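Local coordinates for protein 5-carboxymethyl-2-hydroxymuconate semialdehyde dehydrogenase (Thermus thermophilus, PDB 2D4E) that probably catalyses the NAD-dependent oxidation of 5-carboxymethyl-2-hydroxymuconate semialdehyde to the corresponding acid, as a tetrameric member of the aldehyde dehydrogenase family, at residues E100-E105 / A209-E214; R122-R127 / P175-T180; T147-V150 / W154-Y157; L265-P270 / Y495-T500; S308-V313 / G399-K404. One frame throughout, in Å; residues are numbered along the deposited sequence. Where two conformers were deposited one is given.

Interaction 1 (E100-E105 / A209-E214)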
# COMPACT_ATOMS: atom_id res chain seq x y z
N GLU C 100 -26.71 6.28 -19.08
CA GLU C 100 -27.22 5.07 -19.70
C GLU C 100 -28.62 5.29 -20.28
O GLU C 100 -28.95 4.78 -21.36
CB GLU C 100 -27.24 3.92 -18.68
CG GLU C 100 -25.84 3.45 -18.29
CD GLU C 100 -25.82 2.50 -17.10
OE1 GLU C 100 -24.71 2.09 -16.69
OE2 GLU C 100 -26.90 2.16 -16.57
N LYS C 101 -29.44 6.07 -19.57
CA LYS C 101 -30.81 6.33 -20.01
C LYS C 101 -30.84 7.20 -21.27
O LYS C 101 -31.75 7.08 -22.09
CB LYS C 101 -31.62 7.02 -18.91
CG LYS C 101 -33.12 6.87 -19.10
CD LYS C 101 -33.94 7.73 -18.14
CE LYS C 101 -33.94 9.19 -18.56
NZ LYS C 101 -34.89 10.01 -17.77
N HIS C 102 -29.85 8.08 -21.40
CA HIS C 102 -29.77 8.96 -22.56
C HIS C 102 -28.69 8.49 -23.53
O HIS C 102 -28.26 9.24 -24.39
CB HIS C 102 -29.45 10.39 -22.10
CG HIS C 102 -30.50 10.99 -21.22
ND1 HIS C 102 -31.66 11.54 -21.71
CD2 HIS C 102 -30.56 11.13 -19.87
CE1 HIS C 102 -32.40 11.98 -20.70
NE2 HIS C 102 -31.75 11.74 -19.58
N ALA C 103 -28.26 7.24 -23.38
CA ALA C 103 -27.20 6.67 -24.22
C ALA C 103 -27.37 6.87 -25.72
O ALA C 103 -26.44 7.29 -26.40
CB ALA C 103 -27.03 5.19 -23.91
N ASP C 104 -28.55 6.55 -26.24
CA ASP C 104 -28.81 6.70 -27.67
C ASP C 104 -28.59 8.13 -28.16
O ASP C 104 -27.94 8.36 -29.18
CB ASP C 104 -30.24 6.25 -28.02
CG ASP C 104 -30.46 4.75 -27.78
OD1 ASP C 104 -29.48 4.01 -27.55
OD2 ASP C 104 -31.63 4.32 -27.84
N GLU C 105 -29.15 9.10 -27.42
CA GLU C 105 -29.01 10.51 -27.78
C GLU C 105 -27.54 10.93 -27.78
O GLU C 105 -27.08 11.58 -28.72
CB GLU C 105 -29.78 11.38 -26.78
CG GLU C 105 -31.26 11.08 -26.67
CD GLU C 105 -31.83 11.50 -25.31
OE1 GLU C 105 -31.56 12.64 -24.87
OE2 GLU C 105 -32.55 10.70 -24.69
N ALA C 209 -24.09 18.33 -19.43
CA ALA C 209 -24.51 19.26 -18.38
C ALA C 209 -26.00 19.05 -18.09
O ALA C 209 -26.42 19.10 -16.93
CB ALA C 209 -24.26 20.69 -18.82
N GLU C 210 -26.79 18.81 -19.13
CA GLU C 210 -28.22 18.60 -18.94
C GLU C 210 -28.42 17.41 -18.01
O GLU C 210 -29.22 17.46 -17.07
CB GLU C 210 -28.92 18.32 -20.27
CG GLU C 210 -28.91 19.50 -21.23
CD GLU C 210 -29.75 19.25 -22.47
OE1 GLU C 210 -29.70 20.09 -23.40
OE2 GLU C 210 -30.46 18.23 -22.52
N ILE C 211 -27.67 16.34 -18.28
CA ILE C 211 -27.75 15.13 -17.48
C ILE C 211 -27.32 15.37 -16.04
O ILE C 211 -27.98 14.91 -15.11
CB ILE C 211 -26.91 14.01 -18.12
CG1 ILE C 211 -27.55 13.59 -19.45
CG2 ILE C 211 -26.79 12.83 -17.17
CD1 ILE C 211 -26.74 12.62 -20.26
N LEU C 212 -26.21 16.07 -15.83
CA LEU C 212 -25.77 16.33 -14.47
C LEU C 212 -26.81 17.16 -13.73
O LEU C 212 -26.95 17.04 -12.52
CB LEU C 212 -24.41 17.03 -14.45
CG LEU C 212 -23.23 16.06 -14.31
CD1 LEU C 212 -23.24 15.06 -15.47
CD2 LEU C 212 -21.92 16.83 -14.27
N LYS C 213 -27.55 17.99 -14.47
CA LYS C 213 -28.59 18.79 -13.85
C LYS C 213 -29.77 17.88 -13.54
O LYS C 213 -30.47 18.07 -12.55
CB LYS C 213 -29.04 19.93 -14.77
CG LYS C 213 -30.20 20.75 -14.20
CD LYS C 213 -30.62 21.87 -15.14
CE LYS C 213 -31.90 22.56 -14.67
NZ LYS C 213 -31.75 23.20 -13.33
N GLU C 214 -30.00 16.89 -14.39
CA GLU C 214 -31.09 15.95 -14.17
C GLU C 214 -30.76 15.09 -12.95
O GLU C 214 -31.65 14.56 -12.29
CB GLU C 214 -31.31 15.05 -15.40
CG GLU C 214 -32.52 14.13 -15.25
CD GLU C 214 -32.73 13.21 -16.45
OE1 GLU C 214 -33.69 12.42 -16.42
OE2 GLU C 214 -31.95 13.29 -17.42

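Interaction 2 (R122-R127 / P175-T180)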
# COMPACT_ATOMS: atom_id res chain seq x y z
N ARG C 122 -21.24 4.56 -29.47
CA ARG C 122 -22.18 4.00 -28.52
C ARG C 122 -21.43 3.27 -27.42
O ARG C 122 -21.78 3.38 -26.25
CB ARG C 122 -23.17 3.05 -29.20
CG ARG C 122 -24.16 2.40 -28.23
CD ARG C 122 -25.05 3.44 -27.54
NE ARG C 122 -25.96 2.83 -26.57
CZ ARG C 122 -25.58 2.39 -25.37
NH1 ARG C 122 -24.32 2.48 -24.99
NH2 ARG C 122 -26.48 1.85 -24.56
N ALA C 123 -20.40 2.52 -27.80
CA ALA C 123 -19.59 1.78 -26.83
C ALA C 123 -18.87 2.78 -25.92
O ALA C 123 -18.62 2.50 -24.75
CB ALA C 123 -18.58 0.89 -27.55
N GLN C 124 -18.53 3.94 -26.47
CA GLN C 124 -17.84 4.98 -25.71
C GLN C 124 -18.76 5.58 -24.66
O GLN C 124 -18.31 6.02 -23.60
CB GLN C 124 -17.33 6.07 -26.66
CG GLN C 124 -16.24 5.60 -27.59
CD GLN C 124 -14.87 5.78 -27.00
OE1 GLN C 124 -14.33 6.89 -27.00
NE2 GLN C 124 -14.30 4.70 -26.48
N VAL C 125 -20.06 5.61 -24.95
CA VAL C 125 -21.03 6.14 -23.99
C VAL C 125 -21.04 5.18 -22.80
O VAL C 125 -21.13 5.61 -21.65
CB VAL C 125 -22.45 6.22 -24.58
CG1 VAL C 125 -23.45 6.57 -23.48
CG2 VAL C 125 -22.49 7.28 -25.67
N ALA C 126 -20.96 3.89 -23.08
CA ALA C 126 -20.94 2.90 -22.01
C ALA C 126 -19.68 3.11 -21.15
O ALA C 126 -19.75 3.01 -19.92
CB ALA C 126 -20.95 1.49 -22.60
N ARG C 127 -18.55 3.41 -21.78
CA ARG C 127 -17.31 3.65 -21.03
C ARG C 127 -17.45 4.91 -20.18
O ARG C 127 -16.93 4.98 -19.08
CB ARG C 127 -16.12 3.80 -21.98
CG ARG C 127 -15.53 2.49 -22.47
CD ARG C 127 -14.73 1.76 -21.37
NE ARG C 127 -13.53 2.50 -20.95
CZ ARG C 127 -13.48 3.37 -19.94
NH1 ARG C 127 -14.56 3.62 -19.21
NH2 ARG C 127 -12.34 4.00 -19.66
N PRO C 175 -15.25 13.56 -27.06
CA PRO C 175 -15.85 14.47 -26.08
C PRO C 175 -16.39 13.87 -24.79
O PRO C 175 -15.96 14.25 -23.70
CB PRO C 175 -16.95 15.16 -26.89
CG PRO C 175 -16.36 15.21 -28.25
CD PRO C 175 -15.78 13.83 -28.41
N LEU C 176 -17.33 12.94 -24.90
CA LEU C 176 -17.92 12.34 -23.71
C LEU C 176 -16.94 11.50 -22.89
O LEU C 176 -16.80 11.70 -21.68
CB LEU C 176 -19.12 11.47 -24.08
CG LEU C 176 -19.92 10.97 -22.87
CD1 LEU C 176 -20.58 12.16 -22.17
CD2 LEU C 176 -20.96 9.97 -23.32
N MET C 177 -16.27 10.56 -23.54
CA MET C 177 -15.33 9.68 -22.85
C MET C 177 -14.16 10.41 -22.19
O MET C 177 -13.84 10.15 -21.04
CB MET C 177 -14.78 8.62 -23.82
CG MET C 177 -13.66 7.75 -23.28
SD MET C 177 -14.12 6.81 -21.82
CE MET C 177 -12.69 7.09 -20.79
N LEU C 178 -13.54 11.32 -22.92
CA LEU C 178 -12.40 12.05 -22.39
C LEU C 178 -12.73 13.12 -21.34
O LEU C 178 -11.88 13.45 -20.52
CB LEU C 178 -11.60 12.65 -23.54
CG LEU C 178 -11.12 11.59 -24.53
CD1 LEU C 178 -10.31 12.25 -25.62
CD2 LEU C 178 -10.29 10.53 -23.81
N SER C 179 -13.94 13.66 -21.36
CA SER C 179 -14.29 14.67 -20.37
C SER C 179 -14.73 13.98 -19.08
O SER C 179 -14.33 14.40 -18.00
CB SER C 179 -15.40 15.60 -20.89
OG SER C 179 -16.63 14.91 -21.05
N THR C 180 -15.53 12.93 -19.20
CA THR C 180 -15.99 12.19 -18.02
C THR C 180 -14.83 11.49 -17.33
O THR C 180 -14.90 11.21 -16.13
CB THR C 180 -17.08 11.15 -18.37
OG1 THR C 180 -16.56 10.19 -19.30
CG2 THR C 180 -18.30 11.84 -18.97

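Interaction 3 (T147-V150 / W154-Y157)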
# COMPACT_ATOMS: atom_id res chain seq x y z
N THR C 147 -0.22 5.51 8.56
CA THR C 147 0.16 5.88 9.92
C THR C 147 1.65 5.59 10.05
O THR C 147 2.15 4.59 9.52
CB THR C 147 -0.58 5.07 11.03
OG1 THR C 147 -0.38 3.66 10.84
CG2 THR C 147 -2.07 5.40 11.04
N PHE C 148 2.36 6.47 10.73
CA PHE C 148 3.79 6.32 10.94
C PHE C 148 4.10 6.52 12.42
O PHE C 148 4.68 7.54 12.80
CB PHE C 148 4.57 7.34 10.11
CG PHE C 148 4.37 7.21 8.63
CD1 PHE C 148 3.36 7.92 7.98
CD2 PHE C 148 5.21 6.39 7.87
CE1 PHE C 148 3.19 7.81 6.60
CE2 PHE C 148 5.04 6.28 6.49
CZ PHE C 148 4.02 6.99 5.86
N PRO C 149 3.70 5.56 13.27
CA PRO C 149 3.96 5.69 14.70
C PRO C 149 5.46 5.59 14.97
O PRO C 149 6.17 4.90 14.26
CB PRO C 149 3.21 4.51 15.31
CG PRO C 149 2.15 4.19 14.28
CD PRO C 149 2.92 4.35 12.99
N VAL C 150 5.93 6.30 15.99
CA VAL C 150 7.34 6.23 16.36
C VAL C 150 7.42 5.76 17.80
O VAL C 150 7.31 6.55 18.74
CB VAL C 150 8.05 7.59 16.22
CG1 VAL C 150 9.50 7.45 16.67
CG2 VAL C 150 8.00 8.06 14.78
N TRP C 154 5.65 9.19 19.63
CA TRP C 154 4.91 9.98 18.65
C TRP C 154 3.98 9.17 17.78
O TRP C 154 4.17 7.97 17.57
CB TRP C 154 5.86 10.71 17.69
CG TRP C 154 6.63 11.80 18.29
CD1 TRP C 154 7.78 11.69 19.01
CD2 TRP C 154 6.30 13.19 18.27
NE1 TRP C 154 8.19 12.93 19.45
CE2 TRP C 154 7.29 13.87 19.00
CE3 TRP C 154 5.25 13.92 17.70
CZ2 TRP C 154 7.28 15.26 19.19
CZ3 TRP C 154 5.23 15.30 17.88
CH2 TRP C 154 6.24 15.95 18.62
N LEU C 155 2.97 9.87 17.26
CA LEU C 155 2.03 9.29 16.32
C LEU C 155 1.95 10.28 15.16
O LEU C 155 1.62 11.45 15.36
CB LEU C 155 0.62 9.13 16.89
CG LEU C 155 -0.36 8.76 15.76
CD1 LEU C 155 0.05 7.42 15.12
CD2 LEU C 155 -1.79 8.69 16.27
N TYR C 156 2.32 9.83 13.97
CA TYR C 156 2.20 10.65 12.78
C TYR C 156 1.22 9.87 11.93
O TYR C 156 1.32 8.65 11.82
CB TYR C 156 3.52 10.75 12.00
CG TYR C 156 4.63 11.52 12.67
CD1 TYR C 156 5.41 10.93 13.67
CD2 TYR C 156 4.94 12.82 12.28
CE1 TYR C 156 6.47 11.62 14.26
CE2 TYR C 156 5.99 13.52 12.87
CZ TYR C 156 6.75 12.91 13.86
OH TYR C 156 7.79 13.60 14.44
N TYR C 157 0.26 10.57 11.34
CA TYR C 157 -0.68 9.90 10.47
C TYR C 157 -0.94 10.84 9.32
O TYR C 157 -0.79 12.05 9.45
CB TYR C 157 -1.96 9.51 11.22
CG TYR C 157 -2.88 10.63 11.65
CD1 TYR C 157 -3.84 11.14 10.77
CD2 TYR C 157 -2.82 11.16 12.94
CE1 TYR C 157 -4.73 12.13 11.18
CE2 TYR C 157 -3.71 12.15 13.35
CZ TYR C 157 -4.66 12.63 12.47
OH TYR C 157 -5.55 13.60 12.87

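Interaction 4 (L265-P270 / Y495-T500)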
# COMPACT_ATOMS: atom_id res chain seq x y z
N LEU C 265 0.79 29.28 -10.12
CA LEU C 265 1.37 28.01 -9.72
C LEU C 265 0.31 26.92 -9.69
O LEU C 265 0.17 26.19 -8.70
CB LEU C 265 2.03 28.14 -8.34
CG LEU C 265 3.25 29.06 -8.30
CD1 LEU C 265 3.65 29.34 -6.86
CD2 LEU C 265 4.40 28.41 -9.07
N LYS C 266 -0.45 26.80 -10.77
CA LYS C 266 -1.50 25.80 -10.83
C LYS C 266 -0.95 24.39 -11.00
O LYS C 266 0.12 24.20 -11.58
CB LYS C 266 -2.46 26.11 -11.97
CG LYS C 266 -3.19 27.43 -11.80
CD LYS C 266 -4.35 27.55 -12.76
CE LYS C 266 -5.18 28.80 -12.47
NZ LYS C 266 -6.38 28.81 -13.34
N ARG C 267 -1.67 23.41 -10.46
CA ARG C 267 -1.28 22.01 -10.57
C ARG C 267 -1.88 21.52 -11.89
O ARG C 267 -3.07 21.68 -12.14
CB ARG C 267 -1.86 21.22 -9.40
CG ARG C 267 -1.40 19.77 -9.32
CD ARG C 267 -2.01 19.09 -8.09
NE ARG C 267 -1.91 19.94 -6.91
CZ ARG C 267 -2.43 19.65 -5.72
NH1 ARG C 267 -3.10 18.52 -5.53
NH2 ARG C 267 -2.28 20.50 -4.71
N LEU C 268 -1.05 20.90 -12.73
CA LEU C 268 -1.49 20.41 -14.03
C LEU C 268 -1.34 18.90 -14.20
O LEU C 268 -0.37 18.30 -13.75
CB LEU C 268 -0.70 21.15 -15.13
CG LEU C 268 -0.89 20.81 -16.61
CD1 LEU C 268 -2.35 20.97 -17.02
CD2 LEU C 268 -0.01 21.73 -17.45
N SER C 269 -2.33 18.30 -14.87
CA SER C 269 -2.34 16.86 -15.15
C SER C 269 -2.54 16.70 -16.65
O SER C 269 -3.64 16.39 -17.12
CB SER C 269 -3.49 16.19 -14.40
OG SER C 269 -3.55 14.81 -14.72
N PRO C 270 -1.46 16.88 -17.43
CA PRO C 270 -1.55 16.76 -18.89
C PRO C 270 -1.38 15.39 -19.53
O PRO C 270 -0.45 14.65 -19.21
CB PRO C 270 -0.47 17.73 -19.36
CG PRO C 270 0.62 17.48 -18.36
CD PRO C 270 -0.14 17.38 -17.02
N TYR C 495 -5.84 15.02 -7.64
CA TYR C 495 -7.06 15.65 -7.15
C TYR C 495 -7.14 15.93 -5.66
O TYR C 495 -8.06 16.63 -5.22
CB TYR C 495 -8.28 14.83 -7.58
CG TYR C 495 -8.43 14.69 -9.08
CD1 TYR C 495 -8.07 13.51 -9.74
CD2 TYR C 495 -8.92 15.75 -9.85
CE1 TYR C 495 -8.19 13.38 -11.13
CE2 TYR C 495 -9.04 15.64 -11.24
CZ TYR C 495 -8.68 14.46 -11.87
OH TYR C 495 -8.80 14.36 -13.23
N THR C 496 -6.21 15.39 -4.87
CA THR C 496 -6.23 15.61 -3.43
C THR C 496 -4.87 16.06 -2.92
O THR C 496 -3.87 15.96 -3.62
CB THR C 496 -6.65 14.33 -2.65
OG1 THR C 496 -5.63 13.34 -2.76
CG2 THR C 496 -7.95 13.77 -3.21
N ASP C 497 -4.84 16.56 -1.68
CA ASP C 497 -3.61 17.01 -1.04
C ASP C 497 -3.29 16.12 0.15
O ASP C 497 -4.19 15.79 0.94
CB ASP C 497 -3.73 18.44 -0.51
CG ASP C 497 -3.86 19.48 -1.61
OD1 ASP C 497 -3.17 19.34 -2.65
OD2 ASP C 497 -4.63 20.44 -1.41
N LEU C 498 -2.03 15.73 0.28
CA LEU C 498 -1.60 14.91 1.40
C LEU C 498 -1.36 15.83 2.59
O LEU C 498 -0.98 16.99 2.43
CB LEU C 498 -0.30 14.16 1.07
CG LEU C 498 -0.43 12.85 0.27
CD1 LEU C 498 0.93 12.46 -0.32
CD2 LEU C 498 -0.97 11.75 1.19
N LYS C 499 -1.59 15.30 3.79
CA LYS C 499 -1.38 16.07 4.99
C LYS C 499 -0.79 15.17 6.06
O LYS C 499 -1.30 14.08 6.32
CB LYS C 499 -2.71 16.65 5.49
CG LYS C 499 -2.57 17.56 6.71
CD LYS C 499 -3.91 18.08 7.21
CE LYS C 499 -4.57 19.01 6.21
NZ LYS C 499 -5.79 19.64 6.76
N THR C 500 0.31 15.62 6.67
CA THR C 500 0.95 14.85 7.72
C THR C 500 0.59 15.49 9.06
O THR C 500 0.86 16.67 9.29
CB THR C 500 2.49 14.81 7.56
OG1 THR C 500 2.83 14.11 6.35
CG2 THR C 500 3.14 14.11 8.75

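Interaction 5 (S308-V313 / G399-K404)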
# COMPACT_ATOMS: atom_id res chain seq x y z
N SER C 308 -0.98 3.26 -32.83
CA SER C 308 0.38 2.80 -33.15
C SER C 308 0.70 3.30 -34.56
O SER C 308 0.63 2.55 -35.54
CB SER C 308 0.45 1.26 -33.09
OG SER C 308 -0.63 0.66 -33.78
N SER C 309 1.05 4.58 -34.65
CA SER C 309 1.36 5.23 -35.91
C SER C 309 2.71 4.83 -36.51
O SER C 309 3.01 5.14 -37.66
CB SER C 309 1.29 6.75 -35.74
OG SER C 309 1.97 7.15 -34.56
N ARG C 310 3.53 4.15 -35.72
CA ARG C 310 4.82 3.67 -36.20
C ARG C 310 4.82 2.16 -36.05
O ARG C 310 4.55 1.64 -34.97
CB ARG C 310 5.98 4.27 -35.41
CG ARG C 310 6.36 5.69 -35.80
CD ARG C 310 7.61 6.11 -35.02
NE ARG C 310 7.40 6.05 -33.58
CZ ARG C 310 8.35 5.75 -32.69
NH1 ARG C 310 9.58 5.48 -33.09
NH2 ARG C 310 8.06 5.74 -31.39
N LEU C 311 5.08 1.46 -37.15
CA LEU C 311 5.12 0.01 -37.15
C LEU C 311 6.55 -0.46 -37.40
O LEU C 311 7.07 -0.32 -38.50
CB LEU C 311 4.20 -0.53 -38.25
CG LEU C 311 4.28 -2.04 -38.49
CD1 LEU C 311 3.93 -2.78 -37.20
CD2 LEU C 311 3.33 -2.44 -39.62
N LEU C 312 7.18 -1.01 -36.36
CA LEU C 312 8.55 -1.51 -36.48
C LEU C 312 8.49 -3.01 -36.68
O LEU C 312 8.01 -3.74 -35.82
CB LEU C 312 9.34 -1.17 -35.21
CG LEU C 312 9.74 0.31 -35.10
CD1 LEU C 312 10.04 0.69 -33.65
CD2 LEU C 312 10.95 0.54 -35.98
N VAL C 313 8.98 -3.47 -37.83
CA VAL C 313 8.95 -4.89 -38.15
C VAL C 313 10.34 -5.45 -38.41
O VAL C 313 11.13 -4.85 -39.14
CB VAL C 313 8.06 -5.13 -39.39
CG1 VAL C 313 7.93 -6.63 -39.65
CG2 VAL C 313 6.69 -4.49 -39.19
N GLY C 399 9.10 3.90 -44.39
CA GLY C 399 10.08 4.95 -44.25
C GLY C 399 11.15 4.68 -43.21
O GLY C 399 11.47 3.54 -42.90
N GLU C 400 11.70 5.77 -42.68
CA GLU C 400 12.76 5.68 -41.68
C GLU C 400 12.32 6.46 -40.46
O GLU C 400 11.59 7.44 -40.57
CB GLU C 400 14.07 6.23 -42.24
CG GLU C 400 14.45 5.59 -43.57
CD GLU C 400 15.76 6.12 -44.14
OE1 GLU C 400 15.91 7.36 -44.26
OE2 GLU C 400 16.63 5.29 -44.47
N ASN C 401 12.78 6.03 -39.29
CA ASN C 401 12.41 6.65 -38.03
C ASN C 401 12.79 8.12 -37.86
O ASN C 401 12.21 8.81 -37.03
CB ASN C 401 12.99 5.83 -36.87
CG ASN C 401 12.23 6.05 -35.58
OD1 ASN C 401 11.04 5.75 -35.48
ND2 ASN C 401 12.91 6.60 -34.57
N HIS C 402 13.75 8.59 -38.65
CA HIS C 402 14.19 9.98 -38.55
C HIS C 402 13.31 10.91 -39.40
O HIS C 402 13.41 12.13 -39.31
CB HIS C 402 15.64 10.11 -39.03
CG HIS C 402 15.80 9.92 -40.51
ND1 HIS C 402 15.39 10.87 -41.43
CD2 HIS C 402 16.27 8.88 -41.24
CE1 HIS C 402 15.58 10.41 -42.65
NE2 HIS C 402 16.12 9.21 -42.57
N MET C 403 12.47 10.32 -40.24
CA MET C 403 11.58 11.11 -41.08
C MET C 403 10.56 11.88 -40.27
O MET C 403 10.20 11.49 -39.16
CB MET C 403 10.86 10.21 -42.09
CG MET C 403 11.78 9.64 -43.15
SD MET C 403 10.89 8.58 -44.29
CE MET C 403 12.16 8.32 -45.57
N LYS C 404 10.10 12.99 -40.83
CA LYS C 404 9.13 13.84 -40.18
C LYS C 404 7.82 13.10 -39.92
O LYS C 404 7.20 13.28 -38.87
CB LYS C 404 8.87 15.08 -41.04
CG LYS C 404 7.98 16.14 -40.39
CD LYS C 404 7.74 17.32 -41.33
CE LYS C 404 9.02 18.08 -41.64
NZ LYS C 404 9.54 18.82 -40.45

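Interaction 1 (E100-E105 / A209-E214)
Where helix 85-101 breaks off and helix 103-114 begins, Lys101 and His102 reach across to Glu214, the last residue of helix 203-214. His102 is the first residue to leave the one helix and sits at the N-cap position of the next. The Glu214 carboxylate works with both oxygens. OE1 takes a salt bridge from Lys101 NZ at 3.0 Å, and OE2 accepts from His102 NE2 at 2.7 Å, each oxygen through its syn lone pair. The histidine bond is bent, with 140° at the hydrogen, and the imidazole and carboxylate planes stand 67° apart. Glu214 reaches this far because its chain is extended throughout, CG lying opposite the backbone N (chi1 -175°). On the far side of the ring, His102 ND1 gives a hydrogen bond to Glu105 OE2 at 3.2 Å; carboxylates at both nitrogens would tend to favour the charged imidazolium. Nearer the backbones, Ile211 CG1 packs 3.9 Å from His102 CD2. A leucine in place of Glu214 would probably leave the Lys101 ammonium without its mate and the ring free to tilt about its Glu105 bond. Glu105 also forms a salt bridge with Lys207 of helix 203-214. Ile211 and Glu214 rest on Leu98 of helix 85-101, Leu212 on Phe222 of strand 222-224, and Ala103 backs onto Val125 of helix 118-136.

Interaction 2 (R122-R127 / P175-T180)
Met177 reaches from helix 175-188 to Gln124 and Arg127 of helix 118-136; it was modelled in two conformers, and the contacts of its sulfur and methyl belong to the one described here. CB lies 3.6 Å from Gln124 OE1, whose chain bends at chi2, so that its amide oxygen meets the methionine chain crosswise, and CG is 3.9 Å from the same oxygen. CG stands anti to the backbone N (chi1 173°), then the chain bends at chi2 (60°) and carries the sulfur between two parts of Arg127. SD is 3.6 Å from Arg127 CB and at the same time lies over the centre of the guanidinium face, 3.9 Å above its plane. Arg127 bends at chi2 and chi3 to curl around it. The methyl CE approaches Arg127 NH2 at 3.3 Å, which is tight and doubtful. The polar end of Arg127 is claimed within its own helix, where NH1 meets Asn131 OD1 and forms a salt bridge with Glu130. Deeper in, Val125 CG2 touches Leu176 CD2 at 3.9 Å. Thr180 OG1 folds back onto Leu176 O and also bonds to Asn131, tying the helices together one turn on. The two short axes run nearly parallel, 17° apart and 8.5 Å distant. Helix 175-188 links strand 166-169 to its parallel neighbour 193-196, the beta-alpha-beta crossover of the Rossmann-like NAD-binding domain of aldehyde dehydrogenases, and Leu178 on the same helix touches the bound NAD.

Interaction 3 (T147-V150 / W154-Y157)
Tyr156 O is the carbonyl that Phe148 N grips, at 2.6 Å and nearly straight (173° at the hydrogen). The same oxygen takes a CA-H...O contact from Thr147 CA at 3.6 Å. In return, Tyr156 N gives only a weak bond to Phe148 O. Two residues on, Val150 N bonds to Trp154 O at 2.9 Å, while Trp154 N bonds back to Val150 O at 3.2 Å. Val150 and Trp154 thus form an antiparallel hydrogen-bonded pair on either end of a three-residue connection. This is the beta hairpin of the protruding oligomerisation arm of aldehyde dehydrogenases, and much of what surrounds it belongs to other copies of the protein. On one face Val150 CG2 leans obliquely against Tyr156 CE1 at 3.9 Å. Tyr156 keeps CG anti to its carbonyl carbon (chi1 -68°), which swings the ring edge to Phe148 O and sets its hydroxyl oxygen over one face of the Trp154 indole, nearer the border of the ring system than its middle. That hydroxyl is hydrogen-bonded to Val468 O of the third subunit, and Tyr157 OH to His450 ND1 of the same subunit. On the other face Pro149 and Leu155 run alongside each other in the same direction, with Pro149 CG 3.9 Å from Leu155 CD1. Near the base of the hairpin Thr147 CG2 meets Tyr157 CB at 4.1 Å, while Thr147 OG1 bonds to the backbone of the second subunit at Thr158 O.

Interaction 4 (L265-P270 / Y495-T500)
Arg267 brings the edge of its guanidinium against a single carboxylate oxygen, Asp497 OD1, which lies close to the guanidinium plane. The shorter link of this salt bridge runs from Arg267 NH2 to the syn lone pair of Asp497 OD1; its modelled 2.5 Å is less than such a bond should measure, so the exact length is doubtful. NH1 adds a weak bond to the same Asp497 OD1 at 3.0 Å. Asp497 OD2 stays 4.1 Å from Arg267 NH2, and with the guanidinium and carboxylate planes 60° apart this salt bridge forks on one oxygen and does not pair two with two. The arginine leaves strand 267-271 extended as far as CD, then bends at chi3 (-46°), and that single kink aims the flat group at the start of strand 496-504. There NH1 also finds Thr496 O, weakly, at 3.3 Å, and bonds to Phe494 O. Both carbonyls lie where helix 488-495 gives way to the strand, a place where a positive charge is likely to be favoured. Arg267 NE, meanwhile, forms a salt bridge with Asp483 of the third subunit. A methionine in place of Arg267 would probably strand the charges of Asp497 and of that neighbouring Asp483, and leave the carbonyls at the helix end without this donor. Asp497 itself packs on Val161 of strand 154-162. The contact thus pins the edge strand of the parallel Rossmann-like sheet to the root of the antiparallel arm formed by strands 154-162 and 496-504, the junction of NAD-binding and oligomerisation domains characteristic of aldehyde dehydrogenases.

Interaction 5 (S308-V313 / G399-K404)
Strand 310-314 runs past a type I beta turn that spans Glu400 to Met403, with Arg310 CA and Asn401 CA 8.4 Å apart at the closest pairing. The turn is closed by Met403 N bonding to Glu400 O at 3.0 Å, and Met403 then serves as N-cap of the short helix 404-407. One hydrogen bond carries the contact: Arg310 NH1 to Asn401 OD1 at 2.8 Å, with 151° at the hydrogen. The oxygen lies in the guanidinium plane at its edge, and the donor meets it in the carbonyl plane, on a lone pair, although the two flat groups are turned 37° from each other. The strand is an inner one of the mixed sheet of the catalytic domain, lying between strands 277-280 and 414-420, and the turn follows strand 395-398 of the same sheet. Arg310 bends at chi3 (-59°) to face the turn. Its buried charge is shared among backbone carbonyls, NH1 bonding also to Lys429 O and NH2 to Ala430 O and Lys275 O. Within the turn, Met403 SD folds back to accept a weak bond from Glu400 N.

Interactions 1 and 2 are neighbours, their centres about 12 Å apart, and they touch where Ala103 of helix 103-114 packs on Arg122 and Val125 of helix 118-136. Interactions 3 and 4 share the antiparallel pair of strands 154-162 and 496-504 and meet through Tyr156 and Thr500; both contact the third subunit. The centres of interactions 3 and 4 are about 23 Å apart. Interaction 5 stands alone in the mixed sheet of the catalytic domain, its centre about 42 Å from that of interaction 1 and about 53 Å from that of interaction 3. Along the chain, the segments of interactions 2 and 3 fall between those of interaction 1, and interaction 5 between those of interaction 4. Together they sample the NAD-binding, catalytic and oligomerisation parts of the fold.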